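PDB 4RVU: probable quinone reductase Qor (NADPH:quinone reductase) (Zeta-crystallin homolog protein) from Mycobacterium tuberculosis, which binds NADPH and probably passes its electrons to quinone substrates, as expected of a zeta-crystallin-like quinone oxidoreductase. Local coordinates for residues 134-139 / 219-224; 139-144 / 239-244; 161-166 / 171-176. All coordinates share one frame; numbering follows the deposited sequence.

Contact 1 of 3, residues 134-139 / 219-224; sequences HYLLKS and AVYDGV. With NDP (NADPH dihydro-nicotinamide-adenine-dinucleotide phosphate), chain E.
In the Rossmann-type half of this quinone reductase, the helix carrying Leu136 and Leu137 packs on the ring of Tyr221, which rises from a central strand of the parallel sheet, and both segments reach on to the bound NADPH. The Tyr221 hydroxyl donates a hydrogen bond to the backbone carbonyl of Leu136, OH to O 2.9 Å. It approaches from above the carbonyl plane, with a C=O...donor angle of 121°, while the carbonyl oxygen itself lies at the ring edge.

Around that bond the packing is apolar. The side chains of Leu136 and Tyr221 lie alongside each other, pointing opposite ways, with CB and CD2 of Leu136 against the CE1-CD1 side of the Tyr221 ring (CB to CE1 3.7 Å). Leu137 crosses the tyrosine at about a right angle and puts its CD2 3.9 Å from CE2 of Tyr221. Leu162 of helix 157-168 touches both leucines.

These two segments supply two of the hydrogen bonds to the cofactor. Asp222 OD1 accepts from Val224 N (2.9 Å), an Asx turn around Gly223, whose O takes the ribose O3D of NADPH at 2.8 Å. Tyr135 is stacked on Phe276; its chi1 of 84° carries the ring to the carboxamide, where its OH donates to O7N of NADPH at 2.7 Å, the oxygen lying in the ring plane at its edge.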
loop_
_atom_site.group_PDB
_atom_site.type_symbol
_atom_site.label_atom_id
_atom_site.label_comp_id
_atom_site.label_asym_id
_atom_site.label_seq_id
_atom_site.Cartn_x
_atom_site.Cartn_y
_atom_site.Cartn_z
ATOM N N HIS A 134 4.512 13.525 11.013
ATOM C CA HIS A 134 4.379 12.520 12.065
ATOM C C HIS A 134 3.701 11.258 11.542
ATOM O O HIS A 134 4.229 10.155 11.703
ATOM C CB HIS A 134 3.587 13.051 13.261
ATOM C CG HIS A 134 3.512 12.087 14.402
ATOM N ND1 HIS A 134 2.551 11.097 14.483
ATOM C CD2 HIS A 134 4.294 11.939 15.500
ATOM C CE1 HIS A 134 2.737 10.397 15.588
ATOM N NE2 HIS A 134 3.790 10.887 16.223
ATOM N N TYR A 135 2.528 11.404 10.930
ATOM C CA TYR A 135 1.805 10.204 10.507
ATOM C C TYR A 135 2.559 9.480 9.389
ATOM O O TYR A 135 2.536 8.246 9.301
ATOM C CB TYR A 135 0.313 10.488 10.187
ATOM C CG TYR A 135 -0.047 11.017 8.797
ATOM C CD1 TYR A 135 0.105 10.219 7.662
ATOM C CD2 TYR A 135 -0.622 12.278 8.640
ATOM C CE1 TYR A 135 -0.239 10.674 6.409
ATOM C CE2 TYR A 135 -0.983 12.745 7.384
ATOM C CZ TYR A 135 -0.790 11.932 6.275
ATOM O OH TYR A 135 -1.142 12.367 5.014
ATOM N N LEU A 136 3.252 10.247 8.554
ATOM C CA LEU A 136 4.031 9.647 7.468
ATOM C C LEU A 136 5.172 8.785 8.015
ATOM O O LEU A 136 5.411 7.685 7.506
ATOM C CB LEU A 136 4.564 10.727 6.516
ATOM C CG LEU A 136 3.573 11.351 5.529
ATOM C CD1 LEU A 136 4.191 12.537 4.776
ATOM C CD2 LEU A 136 3.009 10.313 4.551
ATOM N N LEU A 137 5.853 9.277 9.050
ATOM C CA LEU A 137 7.037 8.616 9.616
ATOM C C LEU A 137 6.726 7.600 10.702
ATOM O O LEU A 137 7.549 6.739 10.997
ATOM C CB LEU A 137 7.994 9.652 10.199
ATOM C CG LEU A 137 8.664 10.581 9.204
ATOM C CD1 LEU A 137 9.361 11.701 9.950
ATOM C CD2 LEU A 137 9.662 9.807 8.373
ATOM N N LYS A 138 5.558 7.714 11.324
ATOM C CA LYS A 138 5.237 6.855 12.462
ATOM C C LYS A 138 4.140 5.836 12.168
ATOM O O LYS A 138 4.046 4.818 12.853
ATOM C CB LYS A 138 4.833 7.701 13.682
ATOM C CG LYS A 138 5.954 8.563 14.258
ATOM C CD LYS A 138 6.914 7.726 15.095
ATOM C CE LYS A 138 8.056 8.570 15.673
ATOM N NZ LYS A 138 7.577 9.625 16.568
ATOM N N SER A 139 3.320 6.107 11.152
ATOM C CA SER A 139 2.116 5.309 10.893
ATOM C C SER A 139 2.041 4.729 9.485
ATOM O O SER A 139 1.787 3.531 9.311
ATOM C CB SER A 139 0.852 6.137 11.177
ATOM O OG SER A 139 0.822 6.554 12.530
ATOM N N ALA A 219 11.372 3.483 1.827
ATOM C CA ALA A 219 10.132 4.220 1.583
ATOM C C ALA A 219 10.406 5.473 0.762
ATOM O O ALA A 219 11.474 6.074 0.871
ATOM C CB ALA A 219 9.466 4.587 2.895
ATOM N N VAL A 220 9.438 5.868 -0.054
ATOM C CA VAL A 220 9.493 7.171 -0.709
ATOM C C VAL A 220 8.343 8.009 -0.188
ATOM O O VAL A 220 7.201 7.552 -0.167
ATOM C CB VAL A 220 9.321 7.053 -2.229
ATOM C CG1 VAL A 220 9.233 8.454 -2.857
ATOM C CG2 VAL A 220 10.466 6.259 -2.835
ATOM N N TYR A 221 8.637 9.229 0.241
ATOM C CA TYR A 221 7.587 10.172 0.576
ATOM C C TYR A 221 7.473 11.168 -0.563
ATOM O O TYR A 221 8.320 12.051 -0.713
ATOM C CB TYR A 221 7.899 10.854 1.911
ATOM C CG TYR A 221 7.915 9.866 3.061
ATOM C CD1 TYR A 221 6.726 9.356 3.577
ATOM C CD2 TYR A 221 9.111 9.435 3.617
ATOM C CE1 TYR A 221 6.731 8.438 4.628
ATOM C CE2 TYR A 221 9.128 8.527 4.678
ATOM C CZ TYR A 221 7.937 8.040 5.175
ATOM O OH TYR A 221 7.969 7.143 6.225
ATOM N N ASP A 222 6.435 11.001 -1.380
ATOM C CA ASP A 222 6.267 11.778 -2.610
ATOM C C ASP A 222 5.082 12.727 -2.494
ATOM O O ASP A 222 3.915 12.305 -2.507
ATOM C CB ASP A 222 6.114 10.825 -3.811
ATOM C CG ASP A 222 6.067 11.550 -5.154
ATOM O OD1 ASP A 222 5.513 12.664 -5.243
ATOM O OD2 ASP A 222 6.566 10.982 -6.149
ATOM N N GLY A 223 5.381 14.018 -2.363
ATOM C CA GLY A 223 4.340 15.034 -2.279
ATOM C C GLY A 223 4.241 15.853 -3.555
ATOM O O GLY A 223 3.560 16.881 -3.602
ATOM N N VAL A 224 4.921 15.384 -4.596
ATOM C CA VAL A 224 5.038 16.122 -5.851
ATOM C C VAL A 224 4.122 15.539 -6.932
ATOM O O VAL A 224 3.537 16.274 -7.735
ATOM C CB VAL A 224 6.505 16.134 -6.314
ATOM C CG1 VAL A 224 6.630 16.712 -7.718
ATOM C CG2 VAL A 224 7.358 16.929 -5.319
HETATM P PA NDP E . 5.613 22.772 -0.177
HETATM O O1A NDP E . 6.060 23.840 0.781
HETATM O O2A NDP E . 6.346 21.462 -0.219
HETATM O O5B NDP E . 5.582 23.392 -1.659
HETATM C C5B NDP E . 5.475 22.538 -2.793
HETATM C C4B NDP E . 6.880 22.228 -3.279
HETATM O O4B NDP E . 6.877 21.155 -4.221
HETATM C C3B NDP E . 7.489 23.412 -4.007
HETATM O O3B NDP E . 8.163 24.296 -3.111
HETATM C C2B NDP E . 8.445 22.763 -4.989
HETATM O O2B NDP E . 9.766 22.738 -4.465
HETATM C C1B NDP E . 7.925 21.345 -5.171
HETATM N N9A NDP E . 7.418 21.238 -6.558
HETATM C C8A NDP E . 7.873 20.395 -7.499
HETATM N N7A NDP E . 7.209 20.564 -8.667
HETATM C C5A NDP E . 6.311 21.545 -8.482
HETATM C C6A NDP E . 5.288 22.224 -9.309
HETATM N N6A NDP E . 5.094 21.873 -10.599
HETATM N N1A NDP E . 4.559 23.203 -8.731
HETATM C C2A NDP E . 4.748 23.557 -7.449
HETATM N N3A NDP E . 5.656 22.986 -6.642
HETATM C C4A NDP E . 6.454 21.990 -7.090
HETATM O O3 NDP E . 4.055 22.493 0.082
HETATM P PN NDP E . 3.520 21.904 1.475
HETATM O O1N NDP E . 4.694 21.670 2.387
HETATM O O2N NDP E . 2.363 22.762 1.917
HETATM O O5D NDP E . 2.935 20.475 1.038
HETATM C C5D NDP E . 3.782 19.500 0.434
HETATM C C4D NDP E . 2.942 18.510 -0.357
HETATM O O4D NDP E . 2.280 17.616 0.535
HETATM C C3D NDP E . 1.855 19.216 -1.141
HETATM O O3D NDP E . 1.712 18.553 -2.396
HETATM C C2D NDP E . 0.597 19.016 -0.324
HETATM O O2D NDP E . -0.546 18.950 -1.179
HETATM C C1D NDP E . 0.864 17.688 0.365
HETATM N N1N NDP E . 0.230 17.547 1.676
HETATM C C2N NDP E . -0.474 16.440 1.922
HETATM C C3N NDP E . -1.093 16.216 3.142
HETATM C C7N NDP E . -1.874 14.952 3.344
HETATM O O7N NDP E . -2.362 14.724 4.437
HETATM N N7N NDP E . -2.004 14.108 2.322
HETATM C C4N NDP E . -0.986 17.222 4.263
HETATM C C5N NDP E . -0.184 18.375 3.873
HETATM C C6N NDP E . 0.390 18.489 2.612
HETATM P P2B NDP E . 11.022 22.419 -5.418
HETATM O O1X NDP E . 10.400 21.952 -6.702
HETATM O O2X NDP E . 11.746 23.730 -5.528
HETATM O O3X NDP E . 11.794 21.368 -4.674
#

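Contact 2 of 3, residues 139-144 / 239-244; sequences SVYPVK and RGTLAL
Val140 and Ala243 make the apolar part of this contact, a methyl against a methyl: CG1 of Val140 lies 3.8 Å from CB of Ala243. The valine reaches the strand with this branch because CG1 stands opposite the backbone N (chi1 169°). Thr269, on the next strand, touches both side chains.

The second pairing is looser and mixed in character. The Tyr141 ring and the Thr241 side chain cross obliquely, CD1 of the ring coming to 4.0 Å from OG1 of the threonine. All four residues start their side chains toward the other segment. On the strand these are alternate residues, so Thr241 and Ala243 present one face of it while Leu242 between them starts away from the contact.

The strand is 240-244 of the six-stranded parallel sheet of the Rossmann-type domain, between strands 217-222 and 267-269. The end of helix 120-140 packs on this face through Val140, and Tyr141 is the first residue past it to leave helical geometry.

No direct hydrogen bond joins the two segments; a water does so instead. It donates to the carbonyl O of Val140 at 2.9 Å and is hydrogen-bonded to OG1 of Thr241 (2.7 Å), and it sits in the plane of the Tyr141 ring at its edge. Tyr267 of the second subunit also hydrogen-bonds Val140 O through its OH, so that this oxygen has two partners, the water and that hydroxyl, and the helix end is brought into the subunit interface.

The Tyr141 hydroxyl is hydrogen-bonded to OD2 of Asp147. From within its own segment, Lys144 adds only a weak hydrogen bond from NZ to OH of Tyr141 (3.2 Å).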
loop_
_atom_site.group_PDB
_atom_site.type_symbol
_atom_site.label_atom_id
_atom_site.label_comp_id
_atom_site.label_asym_id
_atom_site.label_seq_id
_atom_site.Cartn_x
_atom_site.Cartn_y
_atom_site.Cartn_z
ATOM N N SER A 139 3.320 6.107 11.152
ATOM C CA SER A 139 2.116 5.309 10.893
ATOM C C SER A 139 2.041 4.729 9.485
ATOM O O SER A 139 1.787 3.531 9.311
ATOM C CB SER A 139 0.852 6.137 11.177
ATOM O OG SER A 139 0.822 6.554 12.530
ATOM N N VAL A 140 2.224 5.574 8.476
ATOM C CA VAL A 140 2.166 5.094 7.088
ATOM C C VAL A 140 3.318 4.132 6.775
ATOM O O VAL A 140 3.100 3.005 6.305
ATOM C CB VAL A 140 2.109 6.265 6.081
ATOM C CG1 VAL A 140 2.331 5.758 4.663
ATOM C CG2 VAL A 140 0.762 6.983 6.186
ATOM N N TYR A 141 4.539 4.574 7.029
ATOM C CA TYR A 141 5.679 3.678 7.042
ATOM C C TYR A 141 6.483 4.014 8.284
ATOM O O TYR A 141 7.082 5.079 8.360
ATOM C CB TYR A 141 6.556 3.808 5.779
ATOM C CG TYR A 141 7.821 2.993 5.952
ATOM C CD1 TYR A 141 7.779 1.606 5.904
ATOM C CD2 TYR A 141 9.031 3.599 6.254
ATOM C CE1 TYR A 141 8.926 0.839 6.110
ATOM C CE2 TYR A 141 10.172 2.850 6.466
ATOM C CZ TYR A 141 10.111 1.473 6.397
ATOM O OH TYR A 141 11.250 0.732 6.612
ATOM N N PRO A 142 6.500 3.104 9.268
ATOM C CA PRO A 142 7.199 3.405 10.519
ATOM C C PRO A 142 8.707 3.273 10.340
ATOM O O PRO A 142 9.237 2.158 10.416
ATOM C CB PRO A 142 6.674 2.336 11.494
ATOM C CG PRO A 142 5.729 1.431 10.672
ATOM C CD PRO A 142 5.985 1.723 9.232
ATOM N N VAL A 143 9.387 4.398 10.124
ATOM C CA VAL A 143 10.822 4.366 9.866
ATOM C C VAL A 143 11.565 3.794 11.064
ATOM O O VAL A 143 11.133 3.949 12.210
ATOM C CB VAL A 143 11.383 5.750 9.493
ATOM C CG1 VAL A 143 10.761 6.259 8.170
ATOM C CG2 VAL A 143 11.168 6.754 10.636
ATOM N N LYS A 144 12.673 3.111 10.793
ATOM C CA LYS A 144 13.513 2.584 11.857
ATOM C C LYS A 144 14.948 3.014 11.592
ATOM O O LYS A 144 15.309 3.348 10.456
ATOM C CB LYS A 144 13.403 1.063 11.908
ATOM C CG LYS A 144 13.692 0.408 10.583
ATOM C CD LYS A 144 13.425 -1.093 10.624
ATOM C CE LYS A 144 13.892 -1.767 9.336
ATOM N NZ LYS A 144 13.120 -1.306 8.148
ATOM N N ARG A 239 9.557 -4.740 -1.466
ATOM C CA ARG A 239 8.493 -4.638 -0.471
ATOM C C ARG A 239 8.466 -3.278 0.230
ATOM O O ARG A 239 7.907 -3.141 1.323
ATOM C CB ARG A 239 8.573 -5.782 0.545
ATOM C CG ARG A 239 8.209 -7.160 -0.069
ATOM C CD ARG A 239 8.563 -8.295 0.888
ATOM N NE ARG A 239 7.881 -8.149 2.173
ATOM C CZ ARG A 239 8.197 -8.826 3.276
ATOM N NH1 ARG A 239 9.186 -9.713 3.262
ATOM N NH2 ARG A 239 7.519 -8.622 4.393
ATOM N N GLY A 240 9.046 -2.277 -0.426
ATOM C CA GLY A 240 9.107 -0.933 0.125
ATOM C C GLY A 240 7.768 -0.228 0.008
ATOM O O GLY A 240 6.847 -0.734 -0.622
ATOM N N THR A 241 7.651 0.950 0.615
ATOM C CA THR A 241 6.367 1.658 0.629
ATOM C C THR A 241 6.465 2.984 -0.107
ATOM O O THR A 241 7.301 3.819 0.231
ATOM C CB THR A 241 5.899 1.938 2.070
ATOM O OG1 THR A 241 5.588 0.703 2.730
ATOM C CG2 THR A 241 4.662 2.840 2.072
ATOM N N LEU A 242 5.619 3.166 -1.114
ATOM C CA LEU A 242 5.493 4.457 -1.775
ATOM C C LEU A 242 4.335 5.198 -1.118
ATOM O O LEU A 242 3.170 4.845 -1.304
ATOM C CB LEU A 242 5.218 4.282 -3.272
ATOM C CG LEU A 242 5.743 5.379 -4.204
ATOM C CD1 LEU A 242 5.456 5.059 -5.661
ATOM C CD2 LEU A 242 5.172 6.751 -3.854
ATOM N N ALA A 243 4.654 6.219 -0.329
ATOM C CA ALA A 243 3.614 7.060 0.245
ATOM C C ALA A 243 3.462 8.282 -0.641
ATOM O O ALA A 243 4.251 9.237 -0.555
ATOM C CB ALA A 243 3.953 7.453 1.670
ATOM N N LEU A 244 2.462 8.235 -1.515
ATOM C CA LEU A 244 2.120 9.376 -2.367
ATOM C C LEU A 244 1.147 10.254 -1.593
ATOM O O LEU A 244 -0.047 9.951 -1.524
ATOM C CB LEU A 244 1.471 8.879 -3.663
ATOM C CG LEU A 244 0.911 9.937 -4.619
ATOM C CD1 LEU A 244 2.030 10.836 -5.144
ATOM C CD2 LEU A 244 0.183 9.271 -5.766
HETATM O O HOH W 1 4.279 0.723 5.067
#

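Contact 3 of 3, residues 161-166 / 171-176; sequences ILTQWA and VRVITT
The carbonyl O of Ala166 accepts a hydrogen bond from the backbone N of Val171 at 3.0 Å. The N-H points at the oxygen with an angle of 154°, and the nitrogen stands 36° out of the carbonyl plane. This bond closes the short turn that carries the chain from helix to strand, and it brings CB of Val171 to 3.3 Å from the same Ala166 O.

The alanine at position 166 probably helps the helix lie close to the strand. Its methyl CB meets two valines, at 3.9 Å from CB of Val171 and 3.7 Å from CG2 of Val173. Val173 uses its two branches differently. With chi1 at 175° CG1 lies opposite the backbone N and reaches OG1 of Thr163 (3.9 Å), whereas CG2 takes the alanine.

Thr163 also crosses Thr175 at about a right angle: OG1 of Thr163 lies 3.8 Å from CG2 of Thr175. Neither hydroxyl depends on this contact for a partner. Thr175 OG1 bonds to Ser186, and Thr163 OG1 to the carbonyl of Gly159, part of a GxGxxG pattern consistent with a Rossmann nucleotide-binding turn; Thr176, at the strand end, belongs to the NADPH pocket.

Segments 161-166 and 172-176 run nearly antiparallel, their axes 8.4 Å apart at closest approach, the second half of the beta-alpha-beta unit formed by strand 148-151, helix 157-168 and strand 172-176. Strand 172-176 lies in the parallel sheet between 148-151 and 193-195, while on another side of the helix Leu162 and Trp165 pack against helix 120-140.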
loop_
_atom_site.group_PDB
_atom_site.type_symbol
_atom_site.label_atom_id
_atom_site.label_comp_id
_atom_site.label_asym_id
_atom_site.label_seq_id
_atom_site.Cartn_x
_atom_site.Cartn_y
_atom_site.Cartn_z
ATOM N N ILE A 161 10.431 19.213 7.466
ATOM C CA ILE A 161 10.063 18.553 8.715
ATOM C C ILE A 161 10.337 17.049 8.629
ATOM O O ILE A 161 10.888 16.458 9.567
ATOM C CB ILE A 161 8.588 18.830 9.125
ATOM C CG1 ILE A 161 8.378 20.331 9.356
ATOM C CG2 ILE A 161 8.251 18.097 10.423
ATOM C CD1 ILE A 161 6.910 20.726 9.630
ATOM N N LEU A 162 9.965 16.440 7.503
ATOM C CA LEU A 162 10.258 15.020 7.275
ATOM C C LEU A 162 11.752 14.748 7.403
ATOM O O LEU A 162 12.170 13.777 8.047
ATOM C CB LEU A 162 9.764 14.564 5.891
ATOM C CG LEU A 162 8.269 14.279 5.765
ATOM C CD1 LEU A 162 7.866 14.127 4.310
ATOM C CD2 LEU A 162 7.901 13.017 6.554
ATOM N N THR A 163 12.554 15.619 6.802
ATOM C CA THR A 163 13.997 15.408 6.728
ATOM C C THR A 163 14.619 15.476 8.115
ATOM O O THR A 163 15.337 14.557 8.525
ATOM C CB THR A 163 14.636 16.420 5.784
ATOM O OG1 THR A 163 14.101 16.210 4.471
ATOM C CG2 THR A 163 16.153 16.261 5.747
ATOM N N GLN A 164 14.287 16.529 8.862
ATOM C CA GLN A 164 14.809 16.675 10.211
ATOM C C GLN A 164 14.389 15.538 11.114
ATOM O O GLN A 164 15.213 14.982 11.848
ATOM C CB GLN A 164 14.342 17.988 10.821
ATOM C CG GLN A 164 14.858 19.222 10.122
ATOM C CD GLN A 164 14.319 20.474 10.775
ATOM O OE1 GLN A 164 14.813 20.901 11.820
ATOM N NE2 GLN A 164 13.282 21.055 10.179
ATOM N N TRP A 165 13.102 15.201 11.064
ATOM C CA TRP A 165 12.540 14.235 11.997
ATOM C C TRP A 165 13.085 12.840 11.708
ATOM O O TRP A 165 13.505 12.134 12.625
ATOM C CB TRP A 165 11.013 14.237 11.918
ATOM C CG TRP A 165 10.352 13.864 13.206
ATOM C CD1 TRP A 165 10.903 13.163 14.245
ATOM C CD2 TRP A 165 9.018 14.208 13.614
ATOM N NE1 TRP A 165 9.982 13.035 15.266
ATOM C CE2 TRP A 165 8.824 13.673 14.905
ATOM C CE3 TRP A 165 7.974 14.903 13.004
ATOM C CZ2 TRP A 165 7.623 13.831 15.606
ATOM C CZ3 TRP A 165 6.781 15.059 13.702
ATOM C CH2 TRP A 165 6.616 14.522 14.988
ATOM N N ALA A 166 13.090 12.455 10.434
ATOM C CA ALA A 166 13.674 11.175 10.029
ATOM C C ALA A 166 15.155 11.093 10.419
ATOM O O ALA A 166 15.605 10.083 10.961
ATOM C CB ALA A 166 13.488 10.944 8.521
ATOM N N VAL A 171 17.474 7.820 10.419
ATOM C CA VAL A 171 17.174 7.486 9.031
ATOM C C VAL A 171 18.001 8.342 8.079
ATOM O O VAL A 171 18.128 9.555 8.267
ATOM C CB VAL A 171 15.680 7.709 8.741
ATOM C CG1 VAL A 171 15.337 7.379 7.294
ATOM C CG2 VAL A 171 14.837 6.884 9.689
ATOM N N ARG A 172 18.588 7.709 7.069
ATOM C CA ARG A 172 19.297 8.435 6.022
ATOM C C ARG A 172 18.295 8.999 5.020
ATOM O O ARG A 172 17.424 8.275 4.542
ATOM C CB ARG A 172 20.266 7.495 5.309
ATOM C CG ARG A 172 21.087 8.154 4.236
ATOM C CD ARG A 172 22.030 7.130 3.617
ATOM N NE ARG A 172 22.980 7.720 2.679
ATOM C CZ ARG A 172 23.250 7.208 1.482
ATOM N NH1 ARG A 172 22.625 6.112 1.080
ATOM N NH2 ARG A 172 24.132 7.797 0.686
ATOM N N VAL A 173 18.394 10.287 4.715
ATOM C CA VAL A 173 17.397 10.909 3.851
ATOM C C VAL A 173 18.014 11.425 2.564
ATOM O O VAL A 173 19.011 12.149 2.588
ATOM C CB VAL A 173 16.677 12.078 4.561
ATOM C CG1 VAL A 173 15.730 12.785 3.587
ATOM C CG2 VAL A 173 15.928 11.577 5.785
ATOM N N ILE A 174 17.424 11.039 1.442
ATOM C CA ILE A 174 17.796 11.590 0.145
ATOM C C ILE A 174 16.640 12.471 -0.307
ATOM O O ILE A 174 15.481 12.060 -0.217
ATOM C CB ILE A 174 18.018 10.467 -0.887
ATOM C CG1 ILE A 174 19.056 9.467 -0.376
ATOM C CG2 ILE A 174 18.413 11.048 -2.248
ATOM C CD1 ILE A 174 19.056 8.139 -1.161
ATOM N N THR A 175 16.941 13.683 -0.772
ATOM C CA THR A 175 15.897 14.611 -1.196
ATOM C C THR A 175 16.051 15.060 -2.640
ATOM O O THR A 175 17.094 14.845 -3.256
ATOM C CB THR A 175 15.868 15.876 -0.311
ATOM O OG1 THR A 175 17.105 16.587 -0.472
ATOM C CG2 THR A 175 15.682 15.504 1.144
ATOM N N THR A 176 14.993 15.662 -3.171
ATOM C CA THR A 176 15.063 16.408 -4.427
ATOM C C THR A 176 14.652 17.863 -4.195
ATOM O O THR A 176 13.722 18.146 -3.427
ATOM C CB THR A 176 14.157 15.811 -5.519
ATOM O OG1 THR A 176 12.809 15.734 -5.036
ATOM C CG2 THR A 176 14.641 14.413 -5.926
#

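Going from the N terminus, the first segment met is 134-139 on helix 120-140, which leads into 139-144, so contacts 1 and 2 start on adjoining segments that share Ser139. The chain then runs through the beta-alpha-beta unit, where contact 3 closes a short loop from 161-166 to 171-176. That loop falls within both larger ones, which close at 219-224 for contact 1 and at 239-244 for contact 2; these two cross, since their segments alternate. Strands 217-222 and 240-244 are sheet neighbours, so contacts 1 and 2 fix the helix and the turn after it to adjacent strands. Leu137 packing on Trp165 and Leu162 links contacts 1 and 3, and Val143 on Val171 links contacts 2 and 3.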